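Putative NADPH-dependent oxidoreductase (Desulfitobacterium hafniense DCB-2, PDB 3DB2) is a putative NADPH-dependent oxidoreductase that probably binds the nicotinamide cofactor in its Rossmann domain and exchanges hydride with a substrate. Local coordinates at residues Glu65-Val70 with Ser89-Tyr94; Lys119-His124 with Glu308-Val313; Val153-Arg158 with Trp235-Val240. All coordinates share one frame; numbering follows the deposited sequence.

Interaction 1 of 3, residues Glu65-Val70 with Ser89-Tyr94; sequences EDVEMV and SGKHIY
Val70 is held by both its amide and its carbonyl: Val70 N donates to His92 O at 2.9 Å, and Tyr94 N returns a bond of 2.9 Å to Val70 O. One step earlier, His92 N reaches Glu68 O at 3.0 Å, and Met69 CA adds a CA-H...O contact to His92 O. The pattern is that of parallel strands, with Met69 paired to His92 and Val70 to Ile93. A water donates to both Glu68 O and Gly90 O, so Glu68 O receives two donors where the strands begin to separate.

A side chain continues the link beyond the ladder. Lys91 NZ lies 2.7 Å from Val67 O, in the plane of that carbonyl with a C=O...N angle of 154°. A bend at chi2 (-50°) turns the otherwise extended lysine chain across Val67, whose CG1 packs on CE, and NZ also bonds to Arg64 O. A methionine in place of Lys91 would probably leave Val67 O and Arg64 O without this shared ammonium donor.

The two strands belong to a beta-alpha-beta crossover of the Rossmann fold, connected through helix 79-88. Gly90, with positive phi, closes that helix in a Schellman motif, and Lys91 N bonds back to Cys86 O.

Apolar contacts divide between the sheet faces. Val70 CG2 and Ile93 CD1 meet at 3.7 Å, their side chains lying side by side against helix 79-88. On the face bearing Met69 and His92, the selenium of Met69, here selenomethionine, lies 4.1 Å from Tyr94 CB, and the Met69 side chain also packs against Val310 and Ile314 of helix 302-316.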
loop_
_atom_site.group_PDB
_atom_site.type_symbol
_atom_site.label_atom_id
_atom_site.label_comp_id
_atom_site.label_asym_id
_atom_site.label_seq_id
_atom_site.Cartn_x
_atom_site.Cartn_y
_atom_site.Cartn_z
ATOM N N GLU C 65 13.611 -27.354 -39.490
ATOM C CA GLU C 65 12.749 -26.448 -40.224
ATOM C C GLU C 65 11.349 -26.448 -39.628
ATOM O O GLU C 65 10.581 -25.515 -39.846
ATOM C CB GLU C 65 12.775 -26.835 -41.713
ATOM C CG GLU C 65 14.204 -26.928 -42.257
ATOM C CD GLU C 65 14.375 -26.375 -43.658
ATOM O OE1 GLU C 65 13.379 -25.897 -44.247
ATOM O OE2 GLU C 65 15.521 -26.424 -44.181
ATOM N N ASP C 66 11.013 -27.478 -38.857
ATOM C CA ASP C 66 9.708 -27.565 -38.222
ATOM C C ASP C 66 9.777 -26.902 -36.842
ATOM O O ASP C 66 8.774 -26.792 -36.140
ATOM C CB ASP C 66 9.165 -28.992 -38.151
ATOM C CG ASP C 66 10.119 -30.034 -37.625
ATOM O OD1 ASP C 66 11.317 -29.712 -37.506
ATOM O OD2 ASP C 66 9.655 -31.167 -37.342
ATOM N N VAL C 67 10.948 -26.415 -36.440
ATOM C CA VAL C 67 10.948 -25.538 -35.252
ATOM C C VAL C 67 10.667 -24.108 -35.725
ATOM O O VAL C 67 11.535 -23.521 -36.362
ATOM C CB VAL C 67 12.248 -25.618 -34.454
ATOM C CG1 VAL C 67 12.370 -24.459 -33.470
ATOM C CG2 VAL C 67 12.270 -26.939 -33.707
ATOM N N GLU C 68 9.464 -23.619 -35.425
ATOM C CA GLU C 68 9.066 -22.286 -35.858
ATOM C C GLU C 68 9.269 -21.253 -34.737
ATOM O O GLU C 68 9.507 -20.077 -35.032
ATOM C CB GLU C 68 7.613 -22.264 -36.339
ATOM C CG GLU C 68 7.281 -23.357 -37.346
ATOM C CD GLU C 68 5.853 -23.262 -37.838
ATOM O OE1 GLU C 68 5.545 -22.244 -38.496
ATOM O OE2 GLU C 68 5.066 -24.197 -37.579
HETATM N N MSE C 69 9.134 -21.716 -33.507
HETATM C CA MSE C 69 9.181 -20.840 -32.340
HETATM C C MSE C 69 10.016 -21.525 -31.250
HETATM O O MSE C 69 9.902 -22.739 -31.036
HETATM C CB MSE C 69 7.780 -20.672 -31.730
HETATM C CG MSE C 69 7.759 -19.745 -30.509
HETATM SE SE MSE C 69 6.226 -20.046 -29.328
HETATM C CE MSE C 69 4.883 -20.455 -30.639
ATOM N N VAL C 70 10.817 -20.745 -30.548
ATOM C CA VAL C 70 11.510 -21.253 -29.364
ATOM C C VAL C 70 10.867 -20.684 -28.093
ATOM O O VAL C 70 10.383 -19.561 -28.045
ATOM C CB VAL C 70 13.006 -20.925 -29.366
ATOM C CG1 VAL C 70 13.716 -21.614 -30.536
ATOM C CG2 VAL C 70 13.248 -19.421 -29.454
ATOM N N SER C 89 18.473 -17.082 -36.667
ATOM C CA SER C 89 18.129 -18.245 -37.469
ATOM C C SER C 89 16.662 -18.253 -37.872
ATOM O O SER C 89 16.129 -19.251 -38.376
ATOM C CB SER C 89 18.399 -19.569 -36.751
ATOM O OG SER C 89 19.784 -19.891 -36.864
ATOM N N GLY C 90 15.967 -17.139 -37.673
ATOM C CA GLY C 90 14.608 -16.988 -38.164
ATOM C C GLY C 90 13.557 -17.553 -37.238
ATOM O O GLY C 90 12.389 -17.626 -37.603
ATOM N N LYS C 91 13.931 -17.961 -36.022
ATOM C CA LYS C 91 12.899 -18.473 -35.112
ATOM C C LYS C 91 12.184 -17.347 -34.358
ATOM O O LYS C 91 12.834 -16.444 -33.876
ATOM C CB LYS C 91 13.498 -19.456 -34.116
ATOM C CG LYS C 91 14.423 -20.525 -34.707
ATOM C CD LYS C 91 13.806 -21.242 -35.905
ATOM C CE LYS C 91 14.619 -22.509 -36.215
ATOM N NZ LYS C 91 13.980 -23.229 -37.356
ATOM N N HIS C 92 10.869 -17.468 -34.305
ATOM C CA HIS C 92 10.004 -16.624 -33.475
ATOM C C HIS C 92 10.286 -16.918 -32.010
ATOM O O HIS C 92 10.694 -18.014 -31.614
ATOM C CB HIS C 92 8.557 -16.842 -33.890
ATOM C CG HIS C 92 8.365 -16.613 -35.366
ATOM N ND1 HIS C 92 7.819 -17.538 -36.232
ATOM C CD2 HIS C 92 8.691 -15.595 -36.173
ATOM C CE1 HIS C 92 7.792 -17.062 -37.467
ATOM N NE2 HIS C 92 8.321 -15.841 -37.473
ATOM N N ILE C 93 10.091 -15.918 -31.124
ATOM C CA ILE C 93 10.636 -15.966 -29.793
ATOM C C ILE C 93 9.550 -15.864 -28.726
ATOM O O ILE C 93 8.794 -14.893 -28.715
ATOM C CB ILE C 93 11.620 -14.805 -29.556
ATOM C CG1 ILE C 93 12.804 -14.701 -30.529
ATOM C CG2 ILE C 93 12.103 -14.842 -28.118
ATOM C CD1 ILE C 93 13.787 -15.851 -30.419
ATOM N N TYR C 94 9.505 -16.843 -27.845
ATOM C CA TYR C 94 8.889 -16.728 -26.522
ATOM C C TYR C 94 10.070 -16.719 -25.533
ATOM O O TYR C 94 10.922 -17.608 -25.516
ATOM C CB TYR C 94 7.807 -17.787 -26.264
ATOM C CG TYR C 94 7.257 -17.651 -24.856
ATOM C CD1 TYR C 94 7.843 -18.298 -23.771
ATOM C CD2 TYR C 94 6.150 -16.860 -24.609
ATOM C CE1 TYR C 94 7.384 -18.192 -22.490
ATOM C CE2 TYR C 94 5.657 -16.733 -23.315
ATOM C CZ TYR C 94 6.272 -17.401 -22.282
ATOM O OH TYR C 94 5.823 -17.302 -20.986
HETATM O O HOH W 1 10.441 -19.583 -37.616
#

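Interaction 2 of 3, residues Lys119-His124 with Glu308-Val313; sequences KFLCGH and EEVADV
Glu309 OE2 rests 3.8 Å from Leu121 CD1 while two donors grip it from elsewhere: Arg128 NH2 in a salt bridge and Glu321 N in a hydrogen bond. The carboxylate is thus tied down beside a leucine methyl, its charge met by partners outside the apolar contact. No hydrogen bond crosses between 119-124 and 308-313; the two are joined by van der Waals packing.

At its centre, Leu121 CB touches Val310 CG2 at 3.6 Å, and Leu121 CD2 closes on the same methyl at 3.8 Å. With CG opposite the backbone N (chi1 -179°), Leu121 carries both its methyls to Glu309, whose side chain it crosses at about a right angle.

Lys119 extends the packing toward the end of the helix. Its CG lies 3.8 Å from Val313 CG2, its CE passes 3.6 Å from Val313 O, and the chain then delivers NZ to Gly318 O, just beyond the helix. A positive charge there would probably be stabilised by the nearby helix C-terminus.

Helix 302-316 runs alongside strand 120-123, nearly antiparallel to it over these residues. That strand is outermost on this side of the parallel Rossmann sheet and paired with strand 92-96; Phe120 points away from the helix and packs on Ala324 of helix 324-343.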
loop_
_atom_site.group_PDB
_atom_site.type_symbol
_atom_site.label_atom_id
_atom_site.label_comp_id
_atom_site.label_asym_id
_atom_site.label_seq_id
_atom_site.Cartn_x
_atom_site.Cartn_y
_atom_site.Cartn_z
ATOM N N LYS C 119 8.397 -12.480 -34.625
ATOM C CA LYS C 119 7.458 -12.371 -33.556
ATOM C C LYS C 119 8.205 -12.601 -32.231
ATOM O O LYS C 119 9.097 -13.439 -32.090
ATOM C CB LYS C 119 6.308 -13.361 -33.646
ATOM C CG LYS C 119 5.541 -13.283 -34.958
ATOM C CD LYS C 119 5.459 -11.859 -35.491
ATOM C CE LYS C 119 4.373 -11.804 -36.571
ATOM N NZ LYS C 119 3.934 -10.401 -36.815
ATOM N N PHE C 120 7.801 -11.822 -31.248
ATOM C CA PHE C 120 8.406 -11.838 -29.920
ATOM C C PHE C 120 7.327 -11.650 -28.863
ATOM O O PHE C 120 6.581 -10.676 -29.029
ATOM C CB PHE C 120 9.454 -10.748 -29.847
ATOM C CG PHE C 120 10.046 -10.558 -28.458
ATOM C CD1 PHE C 120 11.143 -11.329 -28.094
ATOM C CD2 PHE C 120 9.537 -9.647 -27.543
ATOM C CE1 PHE C 120 11.670 -11.207 -26.831
ATOM C CE2 PHE C 120 10.066 -9.525 -26.274
ATOM C CZ PHE C 120 11.146 -10.303 -25.934
ATOM N N LEU C 121 7.349 -12.485 -27.842
ATOM C CA LEU C 121 6.577 -12.277 -26.606
ATOM C C LEU C 121 7.516 -12.489 -25.425
ATOM O O LEU C 121 8.252 -13.475 -25.316
ATOM C CB LEU C 121 5.321 -13.136 -26.555
ATOM C CG LEU C 121 4.400 -13.023 -25.341
ATOM C CD1 LEU C 121 3.751 -11.651 -25.269
ATOM C CD2 LEU C 121 3.311 -14.097 -25.353
ATOM N N CYS C 122 7.503 -11.535 -24.488
ATOM C CA CYS C 122 8.146 -11.731 -23.186
ATOM C C CYS C 122 7.027 -12.039 -22.199
ATOM O O CYS C 122 6.191 -11.187 -21.920
ATOM C CB CYS C 122 8.964 -10.514 -22.773
ATOM S SG CYS C 122 9.741 -10.753 -21.164
ATOM N N GLY C 123 6.904 -13.243 -21.691
ATOM C CA GLY C 123 5.804 -13.762 -20.964
ATOM C C GLY C 123 5.647 -13.259 -19.549
ATOM O O GLY C 123 6.160 -13.850 -18.620
ATOM N N HIS C 124 4.864 -12.193 -19.382
ATOM C CA HIS C 124 4.261 -11.740 -18.133
ATOM C C HIS C 124 2.804 -12.205 -18.112
ATOM O O HIS C 124 1.940 -11.550 -18.683
ATOM C CB HIS C 124 4.314 -10.225 -18.020
ATOM C CG HIS C 124 5.630 -9.601 -18.311
ATOM N ND1 HIS C 124 6.241 -9.594 -19.536
ATOM C CD2 HIS C 124 6.455 -8.935 -17.481
ATOM C CE1 HIS C 124 7.384 -8.958 -19.461
ATOM N NE2 HIS C 124 7.538 -8.542 -18.220
ATOM N N GLU C 308 0.186 -19.725 -26.930
ATOM C CA GLU C 308 -0.748 -19.808 -28.034
ATOM C C GLU C 308 -0.887 -18.504 -28.832
ATOM O O GLU C 308 -1.133 -18.526 -30.042
ATOM C CB GLU C 308 -2.159 -20.215 -27.576
ATOM C CG GLU C 308 -2.254 -21.718 -27.286
ATOM C CD GLU C 308 -3.622 -22.094 -26.755
ATOM O OE1 GLU C 308 -4.389 -21.211 -26.292
ATOM O OE2 GLU C 308 -3.958 -23.292 -26.791
ATOM N N GLU C 309 -0.732 -17.372 -28.145
ATOM C CA GLU C 309 -0.826 -16.075 -28.791
ATOM C C GLU C 309 0.317 -15.933 -29.795
ATOM O O GLU C 309 0.222 -15.336 -30.871
ATOM C CB GLU C 309 -0.719 -14.961 -27.755
ATOM C CG GLU C 309 -0.328 -13.592 -28.286
ATOM C CD GLU C 309 -0.683 -12.468 -27.330
ATOM O OE1 GLU C 309 -1.887 -12.262 -27.041
ATOM O OE2 GLU C 309 0.249 -11.806 -26.851
ATOM N N VAL C 310 1.488 -16.469 -29.433
ATOM C CA VAL C 310 2.612 -16.313 -30.377
ATOM C C VAL C 310 2.304 -17.115 -31.652
ATOM O O VAL C 310 2.514 -16.635 -32.761
ATOM C CB VAL C 310 3.959 -16.715 -29.781
ATOM C CG1 VAL C 310 5.100 -16.436 -30.766
ATOM C CG2 VAL C 310 4.230 -15.956 -28.488
ATOM N N ALA C 311 1.807 -18.329 -31.468
ATOM C CA ALA C 311 1.403 -19.209 -32.541
ATOM C C ALA C 311 0.315 -18.554 -33.392
ATOM O O ALA C 311 0.405 -18.635 -34.615
ATOM C CB ALA C 311 0.847 -20.533 -32.044
ATOM N N ASP C 312 -0.646 -17.924 -32.717
ATOM C CA ASP C 312 -1.702 -17.215 -33.455
ATOM C C ASP C 312 -1.105 -16.118 -34.320
ATOM O O ASP C 312 -1.483 -15.967 -35.491
ATOM C CB ASP C 312 -2.734 -16.625 -32.503
ATOM C CG ASP C 312 -3.733 -17.662 -32.028
ATOM O OD1 ASP C 312 -3.598 -18.840 -32.384
ATOM O OD2 ASP C 312 -4.670 -17.308 -31.283
ATOM N N VAL C 313 -0.178 -15.312 -33.777
ATOM C CA VAL C 313 0.436 -14.295 -34.624
ATOM C C VAL C 313 1.424 -14.838 -35.648
ATOM O O VAL C 313 1.683 -14.206 -36.677
ATOM C CB VAL C 313 1.106 -13.194 -33.767
ATOM C CG1 VAL C 313 0.011 -12.595 -32.888
ATOM C CG2 VAL C 313 2.277 -13.743 -32.993
#

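Interaction 3 of 3, residues Val153-Arg158 with Trp235-Val240; sequences VFSNER and WACPGV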
loop_
_atom_site.group_PDB
_atom_site.type_symbol
_atom_site.label_atom_id
_atom_site.label_comp_id
_atom_site.label_asym_id
_atom_site.label_seq_id
_atom_site.Cartn_x
_atom_site.Cartn_y
_atom_site.Cartn_z
ATOM N N VAL C 153 0.804 -5.709 -4.221
ATOM C CA VAL C 153 1.756 -6.319 -3.296
ATOM C C VAL C 153 2.130 -7.696 -3.843
ATOM O O VAL C 153 1.240 -8.396 -4.312
ATOM C CB VAL C 153 1.183 -6.497 -1.886
ATOM C CG1 VAL C 153 2.125 -7.265 -0.965
ATOM C CG2 VAL C 153 0.854 -5.133 -1.284
ATOM N N PHE C 154 3.403 -8.048 -3.764
ATOM C CA PHE C 154 3.786 -9.430 -4.094
ATOM C C PHE C 154 4.916 -9.753 -3.079
ATOM O O PHE C 154 5.964 -9.145 -3.061
ATOM C CB PHE C 154 4.164 -9.628 -5.525
ATOM C CG PHE C 154 4.206 -11.083 -6.019
ATOM C CD1 PHE C 154 4.077 -12.152 -5.170
ATOM C CD2 PHE C 154 4.392 -11.318 -7.382
ATOM C CE1 PHE C 154 4.112 -13.482 -5.595
ATOM C CE2 PHE C 154 4.435 -12.625 -7.835
ATOM C CZ PHE C 154 4.317 -13.684 -6.951
ATOM N N SER C 155 4.614 -10.716 -2.219
ATOM C CA SER C 155 5.535 -11.119 -1.175
ATOM C C SER C 155 5.503 -12.631 -0.929
ATOM O O SER C 155 4.528 -13.339 -1.215
ATOM C CB SER C 155 5.220 -10.441 0.154
ATOM O OG SER C 155 4.041 -10.984 0.728
ATOM N N ASN C 156 6.595 -13.100 -0.359
ATOM C CA ASN C 156 6.728 -14.472 0.142
ATOM C C ASN C 156 7.938 -14.502 1.072
ATOM O O ASN C 156 8.618 -13.496 1.307
ATOM C CB ASN C 156 6.777 -15.452 -1.009
ATOM C CG ASN C 156 8.047 -15.402 -1.823
ATOM O OD1 ASN C 156 9.135 -15.046 -1.393
ATOM N ND2 ASN C 156 7.835 -15.799 -3.067
ATOM N N GLU C 157 8.203 -15.666 1.651
ATOM C CA GLU C 157 9.187 -15.738 2.729
ATOM C C GLU C 157 10.542 -16.168 2.211
ATOM O O GLU C 157 11.405 -16.594 3.000
ATOM C CB GLU C 157 8.582 -16.712 3.747
ATOM C CG GLU C 157 8.691 -18.125 3.236
ATOM C CD GLU C 157 7.523 -18.662 2.439
ATOM O OE1 GLU C 157 6.749 -17.894 1.827
ATOM O OE2 GLU C 157 7.394 -19.915 2.432
ATOM N N ARG C 158 10.780 -16.031 0.908
ATOM C CA ARG C 158 12.041 -16.519 0.334
ATOM C C ARG C 158 13.308 -16.035 1.030
ATOM O O ARG C 158 14.289 -16.792 1.212
ATOM C CB ARG C 158 12.112 -16.118 -1.149
ATOM C CG ARG C 158 13.490 -16.378 -1.736
ATOM C CD ARG C 158 13.486 -17.700 -2.475
ATOM N NE ARG C 158 12.440 -17.788 -3.477
ATOM C CZ ARG C 158 11.958 -18.917 -3.978
ATOM N NH1 ARG C 158 12.415 -20.101 -3.592
ATOM N NH2 ARG C 158 11.003 -18.869 -4.887
ATOM N N TRP C 235 10.413 -10.184 0.876
ATOM C CA TRP C 235 10.882 -11.581 0.889
ATOM C C TRP C 235 10.966 -12.101 2.312
ATOM O O TRP C 235 11.676 -13.054 2.591
ATOM C CB TRP C 235 12.229 -11.711 0.154
ATOM C CG TRP C 235 12.155 -12.252 -1.243
ATOM C CD1 TRP C 235 11.097 -12.852 -1.879
ATOM C CD2 TRP C 235 13.218 -12.248 -2.217
ATOM N NE1 TRP C 235 11.422 -13.200 -3.139
ATOM C CE2 TRP C 235 12.727 -12.850 -3.392
ATOM C CE3 TRP C 235 14.545 -11.807 -2.245
ATOM C CZ2 TRP C 235 13.466 -13.027 -4.560
ATOM C CZ3 TRP C 235 15.271 -11.986 -3.407
ATOM C CH2 TRP C 235 14.756 -12.584 -4.557
ATOM N N ALA C 236 10.259 -11.433 3.220
ATOM C CA ALA C 236 10.387 -11.648 4.658
ATOM C C ALA C 236 9.072 -11.926 5.354
ATOM O O ALA C 236 8.991 -11.663 6.563
ATOM C CB ALA C 236 11.049 -10.392 5.242
ATOM N N CYS C 237 8.066 -12.412 4.604
ATOM C CA CYS C 237 6.775 -12.719 5.199
ATOM C C CYS C 237 5.968 -13.748 4.428
ATOM O O CYS C 237 6.239 -14.094 3.288
ATOM C CB CYS C 237 5.967 -11.404 5.345
ATOM S SG CYS C 237 5.633 -10.633 3.729
ATOM N N PRO C 238 4.926 -14.312 5.034
ATOM C CA PRO C 238 4.073 -15.233 4.281
ATOM C C PRO C 238 3.514 -14.634 2.992
ATOM O O PRO C 238 3.365 -13.409 2.883
ATOM C CB PRO C 238 2.944 -15.532 5.247
ATOM C CG PRO C 238 3.605 -15.402 6.587
ATOM C CD PRO C 238 4.503 -14.187 6.444
ATOM N N GLY C 239 3.234 -15.509 2.023
ATOM C CA GLY C 239 2.869 -15.108 0.683
ATOM C C GLY C 239 1.604 -14.262 0.594
ATOM O O GLY C 239 0.557 -14.567 1.176
ATOM N N VAL C 240 1.698 -13.172 -0.161
ATOM C CA VAL C 240 0.585 -12.281 -0.456
ATOM C C VAL C 240 0.755 -11.843 -1.927
ATOM O O VAL C 240 1.891 -11.525 -2.295
ATOM C CB VAL C 240 0.506 -10.981 0.352
ATOM C CG1 VAL C 240 -0.666 -10.093 -0.099
ATOM C CG2 VAL C 240 0.421 -11.259 1.840
HETATM O O HOH W 2 10.487 -15.813 -5.014
HETATM O O HOH W 3 4.024 -18.054 1.808
#
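Arg158 CB sits over the five-membered ring of Trp235, a CH-pi contact 3.6 Å from the centroid and 18° off the normal. Asn156 runs beside the same indole, its amide plane 7° from the ring plane and its OD1 3.0 Å from Trp235 CD1. That oxygen accepts from Arg158 N at 3.0 Å, forming an Asx turn: chi1 of Asn156 (70°) sets CG between backbone N and carbonyl carbon, turning OD1 back to that amide. A water joins Asn156 ND2 to Arg158 NH2 and, weakly, to Trp235 NE1.

Ser155 and Val240 form an antiparallel hydrogen-bonded pair: Ser155 N to Val240 O is 2.8 Å, and Val240 N to Ser155 O is 3.0 Å. In the mixed sheet of the GFO/IDH/MocA C-terminal domain, strand 147-155 lies between strands 228-234 and 240-247, and residues 235-240 arch past its end to connect them. A second water ties the arch to 153-158, donating to Glu157 OE1 and accepting from Gly239 N, each at 2.7 Å.

In the next shell, Pro178 and Gln181 pack on Trp235, and Arg168 touches both Trp235 and Arg158. At the arch's other end, Asn251 and Arg276 of the second subunit bond to Pro238 O and Gly239 O respectively.

How the interactions relate
Interactions 1 and 2 are neighbours in one parallel sheet, their centres 12 Å apart. Strand 92-96 serves the first and strand 120-123 the second, and Ile93 links them through probable backbone bonds to Lys119 and Leu121. Interaction 3 lies in the mixed sheet of the other domain, on the far side of the chain's centre, with its centre 36 Å from that of interaction 1 and 29 Å from that of interaction 2. Along the chain, interaction 1 closes first; both segments of interaction 3 then fall between those of interaction 2. The chain thus builds the Rossmann sheet, passes through the second domain, where the subunits meet, and returns with helix 302-316 to pack on the first.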